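Local structure of tryptophan halogenase (Shewanella frigidimarina, 2PYX) at residues 68-73 with 160-165; 81-86 with 178-183; 201-204 with 208-211; 297-302 with 307-312; 410-415 with 421-426. The protein is probably a flavin-dependent tryptophan halogenase, an FAD-binding enzyme of the monooxygenase type with a Rossmann-type nucleotide-binding fold. All coordinates share one frame; numbering follows the deposited sequence. Where two conformers were deposited one is given.

Contact 1 of 5, residues 68-73 with 160-165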
# COMPACT_ATOMS: atom_id res chain seq x y z
N SER A 68 -5.05 -10.54 -5.86
CA SER A 68 -5.48 -11.71 -5.10
C SER A 68 -6.69 -11.42 -4.23
O SER A 68 -7.61 -12.20 -4.20
CB SER A 68 -4.34 -12.27 -4.26
OG SER A 68 -4.81 -13.34 -3.46
N THR A 69 -6.68 -10.27 -3.55
CA THR A 69 -7.84 -9.88 -2.75
C THR A 69 -9.11 -9.82 -3.59
O THR A 69 -10.16 -10.35 -3.20
CB THR A 69 -7.53 -8.54 -2.09
OG1 THR A 69 -6.47 -8.73 -1.18
CG2 THR A 69 -8.70 -8.00 -1.32
N LEU A 70 -9.02 -9.16 -4.73
CA LEU A 70 -10.20 -9.04 -5.61
C LEU A 70 -10.68 -10.42 -6.08
O LEU A 70 -11.86 -10.74 -6.08
CB LEU A 70 -9.85 -8.17 -6.83
CG LEU A 70 -9.71 -6.67 -6.56
CD1 LEU A 70 -9.09 -6.00 -7.78
CD2 LEU A 70 -11.02 -6.02 -6.16
N SER A 71 -9.74 -11.23 -6.50
CA SER A 71 -10.09 -12.56 -6.96
C SER A 71 -10.74 -13.42 -5.86
O SER A 71 -11.78 -14.07 -6.08
CB SER A 71 -8.81 -13.26 -7.43
OG SER A 71 -9.11 -14.56 -7.92
N LYS A 72 -10.17 -13.39 -4.66
CA LYS A 72 -10.74 -14.11 -3.51
C LYS A 72 -12.13 -13.63 -3.14
O LYS A 72 -13.03 -14.44 -2.86
CB LYS A 72 -9.82 -14.00 -2.31
CG LYS A 72 -8.54 -14.81 -2.39
CD LYS A 72 -7.79 -14.77 -1.09
CE LYS A 72 -7.19 -13.39 -0.79
NZ LYS A 72 -6.54 -13.36 0.55
N ILE A 73 -12.35 -12.32 -3.19
CA ILE A 73 -13.69 -11.77 -2.91
C ILE A 73 -14.69 -12.15 -3.98
O ILE A 73 -15.88 -12.30 -3.69
CB ILE A 73 -13.61 -10.24 -2.75
CG1 ILE A 73 -12.79 -9.91 -1.49
CG2 ILE A 73 -14.98 -9.59 -2.68
CD1 ILE A 73 -12.58 -8.44 -1.21
N ALA A 160 -5.43 -13.13 -19.37
CA ALA A 160 -6.55 -13.45 -18.48
C ALA A 160 -6.66 -12.44 -17.34
O ALA A 160 -5.66 -11.83 -16.94
CB ALA A 160 -6.37 -14.84 -17.91
N GLN A 161 -7.88 -12.30 -16.82
CA GLN A 161 -8.10 -11.47 -15.62
C GLN A 161 -7.12 -11.85 -14.54
O GLN A 161 -6.94 -13.04 -14.22
CB GLN A 161 -9.51 -11.67 -15.10
CG GLN A 161 -10.54 -11.07 -15.99
CD GLN A 161 -11.94 -11.20 -15.46
OE1 GLN A 161 -12.18 -11.13 -14.25
NE2 GLN A 161 -12.90 -11.38 -16.38
N TYR A 162 -6.48 -10.82 -13.99
CA TYR A 162 -5.59 -10.91 -12.83
C TYR A 162 -4.23 -11.56 -13.15
O TYR A 162 -3.34 -11.63 -12.30
CB TYR A 162 -6.28 -11.54 -11.62
CG TYR A 162 -7.50 -10.79 -11.18
CD1 TYR A 162 -7.43 -9.46 -10.80
CD2 TYR A 162 -8.76 -11.41 -11.14
CE1 TYR A 162 -8.55 -8.78 -10.36
CE2 TYR A 162 -9.89 -10.73 -10.74
CZ TYR A 162 -9.79 -9.40 -10.37
OH TYR A 162 -10.88 -8.69 -9.96
N HIS A 163 -4.06 -12.07 -14.36
CA HIS A 163 -2.77 -12.55 -14.83
C HIS A 163 -1.96 -11.42 -15.43
O HIS A 163 -2.49 -10.34 -15.68
CB HIS A 163 -2.92 -13.71 -15.81
CG HIS A 163 -3.37 -14.97 -15.15
ND1 HIS A 163 -2.54 -16.06 -15.01
CD2 HIS A 163 -4.53 -15.29 -14.54
CE1 HIS A 163 -3.19 -17.01 -14.36
NE2 HIS A 163 -4.40 -16.57 -14.06
N PHE A 164 -0.69 -11.68 -15.66
CA PHE A 164 0.20 -10.62 -16.03
C PHE A 164 1.40 -11.09 -16.81
O PHE A 164 1.78 -12.26 -16.72
CB PHE A 164 0.65 -9.83 -14.77
CG PHE A 164 1.35 -10.65 -13.73
CD1 PHE A 164 2.71 -10.91 -13.85
CD2 PHE A 164 0.68 -11.15 -12.63
CE1 PHE A 164 3.38 -11.66 -12.88
CE2 PHE A 164 1.35 -11.91 -11.67
CZ PHE A 164 2.70 -12.15 -11.79
N GLN A 165 1.98 -10.14 -17.56
CA GLN A 165 3.31 -10.29 -18.11
C GLN A 165 4.36 -9.74 -17.16
O GLN A 165 5.41 -10.34 -16.98
CB GLN A 165 3.34 -9.67 -19.50
CG GLN A 165 2.54 -10.57 -20.46
CD GLN A 165 2.21 -9.91 -21.77
OE1 GLN A 165 2.92 -10.07 -22.76
NE2 GLN A 165 1.13 -9.17 -21.79
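Tyr162 lays its phenol against the side of helix 65-73, overlapping the base of Leu70. The two side chains cross at about a right angle: Leu70 CB comes within 3.3 Å of Tyr162 OH, and Leu70 CD1 lies 3.8 Å from Tyr162 CE1, so the leucine follows one end of the ring from CE1 round to the hydroxyl. Ser71 adds a looser touch further back, its CB 4.1 Å from Tyr162 CD2, while the backbone N of Ser71 sits over one face of the ring. Tyr162 is the third residue of a type II turn from Ala160 to His163, closed by His163 N to Ala160 O (3.0 Å); its positive phi of 73° suits that position. With CG anti to its own carbonyl carbon (chi1 -59°), the ring extends from the turn to the helix. The phenol is anchored beyond the apolar contact, since Tyr162 OH hydrogen-bonds Ile75 O just past the helix, and Tyr162 O is held by Arg67 NH1. Leu70 also packs on Phe80 of helix 77-83, both Leu70 and Tyr162 touch Tyr170 of strand 169-172, and Thr69 and Ile73 pack on helix 16-31.

Contact 2 of 5, residues 81-86 with 178-183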
# COMPACT_ATOMS: atom_id res chain seq x y z
N ILE A 81 -12.16 -2.53 -12.91
CA ILE A 81 -11.50 -1.47 -13.66
C ILE A 81 -12.50 -0.43 -14.15
O ILE A 81 -12.28 0.78 -14.03
CB ILE A 81 -10.65 -2.06 -14.84
CG1 ILE A 81 -9.45 -2.80 -14.28
CG2 ILE A 81 -10.20 -0.96 -15.81
CD1 ILE A 81 -8.65 -3.57 -15.32
N ARG A 82 -13.63 -0.92 -14.67
CA ARG A 82 -14.63 -0.05 -15.23
C ARG A 82 -15.30 0.78 -14.15
O ARG A 82 -15.49 1.97 -14.33
CB ARG A 82 -15.66 -0.89 -15.99
CG ARG A 82 -15.09 -1.54 -17.31
CD ARG A 82 -15.99 -2.64 -17.86
NE ARG A 82 -15.45 -3.31 -19.06
CZ ARG A 82 -15.88 -4.50 -19.51
NH1 ARG A 82 -16.84 -5.15 -18.87
NH2 ARG A 82 -15.36 -5.05 -20.60
N GLN A 83 -15.62 0.17 -13.03
CA GLN A 83 -16.43 0.83 -11.99
C GLN A 83 -15.63 1.69 -11.00
O GLN A 83 -16.19 2.56 -10.33
CB GLN A 83 -17.28 -0.22 -11.27
CG GLN A 83 -18.32 -0.81 -12.22
CD GLN A 83 -19.04 -2.01 -11.64
OE1 GLN A 83 -19.33 -2.06 -10.44
NE2 GLN A 83 -19.34 -3.00 -12.49
N CYS A 84 -14.33 1.44 -10.90
CA CYS A 84 -13.51 2.10 -9.88
C CYS A 84 -12.52 3.11 -10.45
O CYS A 84 -11.59 3.53 -9.74
CB CYS A 84 -12.79 1.05 -9.03
SG CYS A 84 -13.97 -0.08 -8.26
N ASP A 85 -12.70 3.46 -11.72
CA ASP A 85 -11.81 4.39 -12.41
C ASP A 85 -10.36 3.97 -12.23
O ASP A 85 -9.50 4.76 -11.88
CB ASP A 85 -12.03 5.83 -11.91
CG ASP A 85 -11.49 6.89 -12.85
OD1 ASP A 85 -11.13 6.57 -14.00
OD2 ASP A 85 -11.43 8.07 -12.44
N ALA A 86 -10.08 2.70 -12.48
CA ALA A 86 -8.76 2.15 -12.19
C ALA A 86 -7.82 2.16 -13.39
O ALA A 86 -8.24 2.12 -14.55
CB ALA A 86 -8.90 0.74 -11.68
N SER A 178 -15.20 1.20 -2.63
CA SER A 178 -16.03 0.89 -1.47
C SER A 178 -17.47 0.63 -1.90
O SER A 178 -18.13 -0.25 -1.37
CB SER A 178 -15.97 2.06 -0.49
OG SER A 178 -14.68 2.17 0.04
N GLN A 179 -17.96 1.43 -2.86
CA GLN A 179 -19.33 1.24 -3.36
C GLN A 179 -19.49 -0.09 -4.09
O GLN A 179 -20.46 -0.82 -3.88
CB GLN A 179 -19.75 2.38 -4.27
CG GLN A 179 -21.23 2.32 -4.69
CD GLN A 179 -22.19 2.15 -3.51
OE1 GLN A 179 -22.14 2.89 -2.52
NE2 GLN A 179 -23.10 1.17 -3.62
N LEU A 180 -18.52 -0.43 -4.92
CA LEU A 180 -18.55 -1.73 -5.59
C LEU A 180 -18.57 -2.88 -4.58
O LEU A 180 -19.33 -3.82 -4.70
CB LEU A 180 -17.38 -1.86 -6.56
CG LEU A 180 -17.09 -3.20 -7.24
CD1 LEU A 180 -18.34 -3.77 -7.84
CD2 LEU A 180 -16.06 -3.07 -8.33
N LEU A 181 -17.72 -2.78 -3.57
CA LEU A 181 -17.64 -3.83 -2.55
C LEU A 181 -18.94 -3.92 -1.73
O LEU A 181 -19.39 -5.00 -1.36
CB LEU A 181 -16.46 -3.57 -1.60
CG LEU A 181 -15.09 -3.79 -2.25
CD1 LEU A 181 -14.03 -3.21 -1.32
CD2 LEU A 181 -14.84 -5.28 -2.56
N THR A 182 -19.55 -2.77 -1.43
CA THR A 182 -20.80 -2.77 -0.69
C THR A 182 -21.84 -3.59 -1.44
O THR A 182 -22.53 -4.42 -0.86
CB THR A 182 -21.32 -1.34 -0.56
OG1 THR A 182 -20.43 -0.54 0.25
CG2 THR A 182 -22.74 -1.33 0.06
N GLU A 183 -21.92 -3.32 -2.74
CA GLU A 183 -22.86 -4.03 -3.62
C GLU A 183 -22.54 -5.52 -3.67
O GLU A 183 -23.40 -6.35 -3.45
CB GLU A 183 -22.83 -3.43 -5.04
CG GLU A 183 -23.30 -2.00 -5.09
CD GLU A 183 -22.84 -1.17 -6.30
OE1 GLU A 183 -22.03 -1.65 -7.15
OE2 GLU A 183 -23.29 0.01 -6.36
O HOH W 1 -20.10 -0.03 -8.59
O HOH W 2 -21.63 -3.60 -8.79
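Leu180 reaches out from helix 174-187 and splits its two methyls between neighbouring residues at the end of helix 77-83. CD2 rests 3.6 Å from Cys84 SG, an apolar contact, and CD1 makes a van der Waals contact with the amide oxygen Gln83 OE1 at 3.3 Å. Leu180 has CG anti to the backbone N (chi1 172°), which carries the fork toward Gln83 and Cys84. Gln83 starts differently, with CG anti to the carbonyl carbon, and then runs extended beyond CG (chi2 170°), crossing the leucine at about a right angle and bringing its amide oxygen over the methyl.

At the more exposed edge the polar ends are joined through water. Gln83 OE1 and Glu183 OE1 are 4.3 Å apart; one water donates to both, reaching Glu183 OE1 at 2.6 Å, and a second lies within bonding distance of both, but its protons may go to other acceptors. Glu183 OE2 takes a bond from Gln179 NE2 one turn back (3.0 Å, 161° at the hydrogen), approached from above the carboxylate plane. The carboxylate is thus gripped from within its own helix and by at least one bridging water.

Ser178 touches Thr17, a predicted FAD-binding residue, placing the contact near the probable cofactor site. Leu181 packs helix 174-187 on Trp20 and Ile21 of helix 16-31; Ile81 seats helix 77-83 on helix 511-520.

Contact 3 of 5, residues 201-204 with 208-211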
# COMPACT_ATOMS: atom_id res chain seq x y z
N ILE A 201 -21.06 1.38 23.59
CA ILE A 201 -20.31 0.14 23.46
C ILE A 201 -20.35 -0.52 24.84
O ILE A 201 -19.88 0.06 25.84
CB ILE A 201 -18.83 0.42 23.08
CG1 ILE A 201 -18.78 1.37 21.88
CG2 ILE A 201 -18.06 -0.88 22.86
CD1 ILE A 201 -17.41 1.96 21.61
N ILE A 202 -20.91 -1.72 24.89
CA ILE A 202 -21.13 -2.43 26.15
C ILE A 202 -20.17 -3.59 26.30
O ILE A 202 -20.06 -4.44 25.40
CB ILE A 202 -22.57 -3.03 26.20
CG1 ILE A 202 -23.59 -1.98 25.79
CG2 ILE A 202 -22.87 -3.64 27.55
CD1 ILE A 202 -23.56 -0.78 26.61
N ASN A 203 -19.51 -3.67 27.45
CA ASN A 203 -18.61 -4.75 27.73
C ASN A 203 -19.28 -5.82 28.55
O ASN A 203 -20.25 -5.55 29.26
CB ASN A 203 -17.40 -4.24 28.50
CG ASN A 203 -16.46 -3.40 27.63
OD1 ASN A 203 -16.60 -3.33 26.39
ND2 ASN A 203 -15.49 -2.75 28.27
N ASN A 204 -18.76 -7.04 28.44
CA ASN A 204 -19.09 -8.08 29.41
C ASN A 204 -18.20 -7.95 30.65
O ASN A 204 -17.36 -7.05 30.77
CB ASN A 204 -19.02 -9.46 28.78
CG ASN A 204 -17.60 -9.92 28.46
OD1 ASN A 204 -16.60 -9.35 28.90
ND2 ASN A 204 -17.52 -10.99 27.69
N ASP A 208 -14.30 -7.66 27.54
CA ASP A 208 -14.59 -7.77 26.10
C ASP A 208 -15.78 -6.92 25.74
O ASP A 208 -16.68 -6.68 26.56
CB ASP A 208 -14.93 -9.21 25.69
CG ASP A 208 -13.77 -10.15 25.73
OD1 ASP A 208 -12.59 -9.72 25.87
OD2 ASP A 208 -14.06 -11.37 25.62
N ILE A 209 -15.85 -6.49 24.48
CA ILE A 209 -17.07 -5.88 23.95
C ILE A 209 -18.10 -6.99 23.73
O ILE A 209 -17.79 -8.08 23.23
CB ILE A 209 -16.81 -5.14 22.63
CG1 ILE A 209 -15.73 -4.07 22.82
CG2 ILE A 209 -18.10 -4.53 22.12
CD1 ILE A 209 -15.26 -3.47 21.54
N GLU A 210 -19.32 -6.73 24.19
CA GLU A 210 -20.43 -7.69 24.12
C GLU A 210 -21.45 -7.27 23.08
O GLU A 210 -21.99 -8.08 22.33
CB GLU A 210 -21.10 -7.73 25.49
CG GLU A 210 -22.34 -8.53 25.56
CD GLU A 210 -22.88 -8.50 26.95
OE1 GLU A 210 -22.40 -9.32 27.76
OE2 GLU A 210 -23.71 -7.61 27.24
N LYS A 211 -21.76 -6.00 23.02
CA LYS A 211 -22.77 -5.52 22.13
C LYS A 211 -22.67 -4.03 21.93
O LYS A 211 -22.00 -3.33 22.70
CB LYS A 211 -24.18 -5.92 22.62
CG LYS A 211 -24.60 -5.26 23.90
CD LYS A 211 -25.90 -5.85 24.41
CE LYS A 211 -26.30 -5.29 25.76
NZ LYS A 211 -27.48 -6.06 26.30
O HOH W 3 -14.88 -12.76 27.81
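Ile202 faces two consecutive residues, Glu210 and Lys211, across a classic beta bulge of hairpin strands 198-203 and 209-214. Its side chain and that of Lys211 share one face of the sheet and pass at a slant, Ile202 CB lying 3.8 Å from Lys211 CG. Glu210 slants past Ile202 CG2, its OE2 4.1 Å away, while Glu210 OE1 is 3.5 Å from Asn204 CB. Ile201 and Ile209 meet through their CG2 methyls at 3.7 Å, beside His239. Asn204 and Asp208 lie side by side, pointing the same way, amide and carboxylate planes 32° apart; a water links Asn204 ND2 to Asp208 OD2. Placing CG between the backbone N and carbonyl carbon (chi1 70°) turns Asn204 OD1 to Asp208 N, a weak bond, and OD1 also receives His206 N.

Ile202 N returns to Lys211 O, and Asn204 N to Asp208 O. The charged ends of Asp208 and Lys211 are paired outside the hairpin turn, with Arg383 and Glu219. Ile202 O takes Glu210 N in its carbonyl plane at 2.7 Å and Lys211 N weakly at 3.3 Å, two donors on one acceptor that go with the one-residue shift in register between Ile202 and Asn203.

Contact 4 of 5, residues 297-302 with 307-312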
# COMPACT_ATOMS: atom_id res chain seq x y z
N TYR A 297 1.03 17.00 -1.86
CA TYR A 297 2.30 17.30 -1.28
C TYR A 297 2.24 16.85 0.19
O TYR A 297 1.41 17.32 0.98
CB TYR A 297 2.56 18.81 -1.31
CG TYR A 297 3.91 19.29 -0.83
CD1 TYR A 297 4.99 18.43 -0.69
CD2 TYR A 297 4.11 20.63 -0.53
CE1 TYR A 297 6.26 18.92 -0.24
CE2 TYR A 297 5.34 21.09 -0.08
CZ TYR A 297 6.42 20.26 0.03
OH TYR A 297 7.64 20.68 0.44
N VAL A 298 3.09 15.86 0.52
CA VAL A 298 3.32 15.39 1.88
C VAL A 298 4.48 16.19 2.42
O VAL A 298 5.55 16.19 1.82
CB VAL A 298 3.70 13.90 1.83
CG1 VAL A 298 4.20 13.42 3.18
CG2 VAL A 298 2.54 13.09 1.33
N TYR A 299 4.30 16.81 3.57
CA TYR A 299 5.33 17.70 4.09
C TYR A 299 5.31 17.79 5.63
O TYR A 299 4.39 17.32 6.29
CB TYR A 299 5.22 19.09 3.45
CG TYR A 299 3.98 19.86 3.74
CD1 TYR A 299 2.87 19.70 2.95
CD2 TYR A 299 3.92 20.79 4.79
CE1 TYR A 299 1.70 20.39 3.21
CE2 TYR A 299 2.74 21.49 5.05
CZ TYR A 299 1.64 21.32 4.22
OH TYR A 299 0.46 22.01 4.48
N SER A 300 6.36 18.41 6.16
CA SER A 300 6.53 18.57 7.63
C SER A 300 6.21 19.98 8.04
O SER A 300 6.91 20.90 7.60
CB SER A 300 7.96 18.27 7.99
OG SER A 300 8.24 18.60 9.33
N SER A 301 5.21 20.14 8.91
CA SER A 301 4.86 21.48 9.41
C SER A 301 5.92 22.09 10.30
O SER A 301 5.89 23.31 10.53
CB SER A 301 3.55 21.45 10.15
OG SER A 301 3.56 20.56 11.24
N SER A 302 6.85 21.28 10.83
CA SER A 302 7.96 21.86 11.59
C SER A 302 9.09 22.32 10.70
O SER A 302 10.08 22.86 11.23
CB SER A 302 8.46 20.93 12.68
OG SER A 302 9.07 19.79 12.13
N ILE A 307 1.29 28.11 3.84
CA ILE A 307 1.33 29.07 2.71
C ILE A 307 2.42 28.66 1.71
O ILE A 307 2.17 28.57 0.49
CB ILE A 307 1.61 30.49 3.26
CG1 ILE A 307 0.40 30.98 4.06
CG2 ILE A 307 1.97 31.45 2.12
CD1 ILE A 307 0.72 32.12 5.02
N ASP A 308 3.61 28.42 2.22
CA ASP A 308 4.74 28.07 1.40
C ASP A 308 4.57 26.66 0.78
O ASP A 308 4.92 26.40 -0.37
CB ASP A 308 6.01 28.14 2.21
CG ASP A 308 6.38 29.54 2.63
OD1 ASP A 308 5.76 30.51 2.13
OD2 ASP A 308 7.29 29.69 3.47
N ALA A 309 4.01 25.74 1.55
CA ALA A 309 3.75 24.40 1.01
C ALA A 309 2.81 24.46 -0.17
O ALA A 309 2.99 23.74 -1.15
CB ALA A 309 3.19 23.49 2.08
N GLN A 310 1.78 25.29 -0.08
CA GLN A 310 0.85 25.43 -1.18
C GLN A 310 1.54 25.96 -2.42
O GLN A 310 1.31 25.49 -3.55
CB GLN A 310 -0.33 26.31 -0.79
CG GLN A 310 -1.32 26.41 -1.96
CD GLN A 310 -2.53 27.24 -1.64
OE1 GLN A 310 -2.57 28.44 -1.93
NE2 GLN A 310 -3.53 26.62 -1.03
N LYS A 311 2.43 26.93 -2.23
CA LYS A 311 3.20 27.47 -3.36
C LYS A 311 4.00 26.38 -4.07
O LYS A 311 4.02 26.29 -5.28
CB LYS A 311 4.10 28.63 -2.94
CG LYS A 311 4.86 29.30 -4.10
CD LYS A 311 3.94 29.91 -5.15
CE LYS A 311 4.75 30.73 -6.17
NZ LYS A 311 3.90 31.26 -7.29
N THR A 312 4.67 25.55 -3.28
CA THR A 312 5.38 24.42 -3.80
C THR A 312 4.47 23.49 -4.60
O THR A 312 4.85 23.04 -5.68
CB THR A 312 6.08 23.67 -2.61
OG1 THR A 312 6.97 24.58 -1.97
CG2 THR A 312 6.86 22.48 -3.09
O HOH W 4 7.89 23.50 0.63
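Ala309 and Tyr297 carry most of this contact, with Thr312 third, where strand 292-299 receives helix 306-317. The methyl of Ala309 stands over the centre of the Tyr299 ring, 3.5 Å from CB to the centroid and 14° off the ring normal, a CH-pi contact. Its nearest ring atom is Tyr299 CZ, at 3.4 Å from Ala309 CB. Tyr299 holds CG between its backbone N and carbonyl carbon (chi1 64°), which turns the ring face to the helix. At the far end of the phenol, Tyr299 OH is hydrogen-bonded to Asp306 OD1, at the start of that helix.

Tyr297 takes the other route, CG anti to the backbone N, and brings an edge to the helix: Ala309 O lies near the ring plane, 3.4 Å from Tyr297 CD2. One face of this ring is overlapped by Tyr299 CB.

Strand and helix follow one another in the chain, and the helix folds back over the sheet, its short axis running at 144° to that of the strand, 9.5 Å away at closest approach. Helix 306-317 packs against part of one face of the mixed sheet, Gln310 touching Leu257 and Thr312 touching Gln279; Tyr297 and Tyr299 also pair through backbone bonds with strand 255-262.

One turn on from Ala309, Thr312 places CG2 3.6 Å from Tyr297 CE2. Its hydroxyl is linked to the phenol by a water, 2.8 Å from Tyr297 OH and 3.0 Å from Thr312 OG1. Tyr297 OH is also hydrogen-bonded to Asn281 N.

Contact 5 of 5, residues 410-415 with 421-426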
# COMPACT_ATOMS: atom_id res chain seq x y z
N LEU A 410 14.37 4.71 4.99
CA LEU A 410 15.49 4.44 4.08
C LEU A 410 15.49 5.39 2.88
O LEU A 410 16.53 5.79 2.41
CB LEU A 410 15.39 2.98 3.55
CG LEU A 410 16.53 2.53 2.61
CD1 LEU A 410 17.86 2.53 3.27
CD2 LEU A 410 16.25 1.11 2.05
N HIS A 411 14.30 5.69 2.34
CA HIS A 411 14.17 6.53 1.16
C HIS A 411 14.78 7.90 1.42
O HIS A 411 15.32 8.53 0.49
CB HIS A 411 12.72 6.73 0.73
CG HIS A 411 12.03 5.49 0.22
ND1 HIS A 411 11.83 4.37 1.00
CD2 HIS A 411 11.46 5.22 -0.98
CE1 HIS A 411 11.14 3.48 0.30
NE2 HIS A 411 10.90 3.97 -0.90
N TYR A 412 14.65 8.39 2.64
CA TYR A 412 15.19 9.71 3.01
C TYR A 412 16.64 9.65 3.40
O TYR A 412 17.43 10.55 3.09
CB TYR A 412 14.40 10.29 4.20
CG TYR A 412 12.96 10.56 3.92
CD1 TYR A 412 12.57 11.75 3.33
CD2 TYR A 412 11.94 9.65 4.23
CE1 TYR A 412 11.26 12.00 3.07
CE2 TYR A 412 10.61 9.93 3.98
CZ TYR A 412 10.28 11.11 3.39
OH TYR A 412 8.94 11.39 3.13
N VAL A 413 17.01 8.65 4.17
CA VAL A 413 18.33 8.67 4.85
C VAL A 413 19.50 8.63 3.90
O VAL A 413 20.58 9.14 4.20
CB VAL A 413 18.54 7.48 5.80
CG1 VAL A 413 20.02 7.48 6.38
CG2 VAL A 413 17.60 7.52 6.91
N ILE A 414 19.31 7.97 2.75
CA ILE A 414 20.39 7.81 1.78
C ILE A 414 20.39 8.85 0.65
O ILE A 414 21.16 8.73 -0.32
CB ILE A 414 20.46 6.38 1.24
CG1 ILE A 414 19.24 6.05 0.39
CG2 ILE A 414 20.62 5.40 2.40
CD1 ILE A 414 19.18 4.58 -0.06
N SER A 415 19.57 9.88 0.80
CA SER A 415 19.69 11.04 -0.08
C SER A 415 21.01 11.76 0.14
O SER A 415 21.60 11.70 1.22
CB SER A 415 18.55 12.04 0.18
OG SER A 415 18.61 13.10 -0.78
N ARG A 421 17.25 22.11 5.16
CA ARG A 421 17.34 21.54 6.52
C ARG A 421 16.58 20.22 6.64
O ARG A 421 17.03 19.32 7.34
CB ARG A 421 16.83 22.56 7.55
CG ARG A 421 16.96 22.06 8.99
CD ARG A 421 16.55 23.08 10.03
NE ARG A 421 15.13 23.46 9.97
CZ ARG A 421 14.14 22.92 10.65
NH1 ARG A 421 14.34 21.83 11.36
NH2 ARG A 421 12.93 23.43 10.59
N TYR A 422 15.41 20.18 6.04
CA TYR A 422 14.55 18.97 6.07
C TYR A 422 15.35 17.72 5.69
O TYR A 422 15.32 16.69 6.40
CB TYR A 422 13.38 19.13 5.12
CG TYR A 422 12.47 17.94 4.99
CD1 TYR A 422 11.41 17.73 5.86
CD2 TYR A 422 12.62 17.05 3.93
CE1 TYR A 422 10.52 16.70 5.70
CE2 TYR A 422 11.78 16.00 3.76
CZ TYR A 422 10.72 15.82 4.65
OH TYR A 422 9.83 14.79 4.51
N TRP A 423 16.10 17.81 4.60
CA TRP A 423 16.82 16.64 4.10
C TRP A 423 18.02 16.34 4.98
O TRP A 423 18.36 15.18 5.25
CB TRP A 423 17.16 16.81 2.60
CG TRP A 423 15.92 16.77 1.80
CD1 TRP A 423 15.15 17.82 1.39
CD2 TRP A 423 15.22 15.59 1.35
NE1 TRP A 423 14.05 17.38 0.71
CE2 TRP A 423 14.06 16.01 0.68
CE3 TRP A 423 15.48 14.21 1.43
CZ2 TRP A 423 13.14 15.11 0.13
CZ3 TRP A 423 14.58 13.33 0.84
CH2 TRP A 423 13.44 13.78 0.19
N ARG A 424 18.73 17.39 5.46
CA ARG A 424 19.83 17.18 6.34
C ARG A 424 19.36 16.55 7.64
O ARG A 424 20.02 15.67 8.18
CB ARG A 424 20.59 18.51 6.62
CG ARG A 424 21.13 19.19 5.34
CD ARG A 424 22.01 20.45 5.61
NE ARG A 424 21.28 21.53 6.31
CZ ARG A 424 20.72 22.58 5.72
NH1 ARG A 424 20.76 22.77 4.40
NH2 ARG A 424 20.11 23.48 6.47
N ASP A 425 18.25 17.03 8.18
CA ASP A 425 17.68 16.49 9.45
C ASP A 425 17.34 15.00 9.32
O ASP A 425 17.57 14.25 10.26
CB ASP A 425 16.39 17.23 9.79
CG ASP A 425 16.60 18.57 10.42
OD1 ASP A 425 17.71 18.82 10.99
OD2 ASP A 425 15.60 19.33 10.45
N HIS A 426 16.91 14.58 8.13
CA HIS A 426 16.53 13.16 7.91
C HIS A 426 17.71 12.21 8.06
O HIS A 426 17.48 11.00 8.24
CB HIS A 426 15.91 12.99 6.53
CG HIS A 426 14.40 12.96 6.53
ND1 HIS A 426 13.69 12.01 7.21
CD2 HIS A 426 13.48 13.77 5.95
CE1 HIS A 426 12.39 12.22 7.04
NE2 HIS A 426 12.24 13.29 6.26
O HOH W 5 18.36 13.18 3.35
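An offset stack of a tyrosine on a histidine joins the end of one helix to a short helix just beyond it: the rings of Tyr412 and His426 lie 12° from parallel with centroids 3.9 Å apart. The overlap is displaced toward the rims, so that His426 NE2 sits 3.3 Å from Tyr412 CD1. The displacement also brings Tyr412 CB over the imidazole, 3.7 Å from its centroid, a CH-pi contact. His426 has an unusual first torsion (chi1 -99°), away from the staggered positions, which turns the imidazole to lie flat against the tyrosine; its ND1 is hydrogen-bonded to Lys409 NZ.

Trp423 completes an aromatic cluster. Its six-membered ring approaches Tyr412 obliquely, planes at 37°, with Trp423 CZ3 3.6 Å from Tyr412 CD1. The cluster fills the inside of the bend where long helix 383-413 ends and the chain turns back through helix 421-425. Tyr422 OH comes 3.5 Å from Tyr412 CE1, and its own partner is Asn253.

At the edge of the Trp423 ring one water donates to both Tyr412 O and Trp423 O, at 2.8 Å each, bridging the two backbones. Tyr412 OH hydrogen-bonds Glu358, and the neighbouring His411 NE2 is hydrogen-bonded to Glu361 OE2, of a predicted tryptophan-binding residue.

Contacts 1 and 2 are neighbours, their centres 15 Å apart, and their segments alternate along the chain; they touch where Ile73 CD1 meets Leu181 CD2 at 4.1 Å. Both lie near the predicted FAD site: the side chains of Leu70 and Cys84 are each about 9 Å from that of Thr17, and Leu70 is about 12 Å from the predicted active-site Lys89. Contacts 4 and 5 form a second pair, centres 17 Å apart, joined by a probable hydrogen bond from Arg421 NH2 to Ser302 O (3.0 Å). Tyr412 of contact 5 lies about 9 Å from Glu361, side chain to side chain. Contact 3 stands apart, its centre 34 Å or more from the others, though the side chain of Ile201 is about 4 Å from that of Val198, another predicted FAD residue.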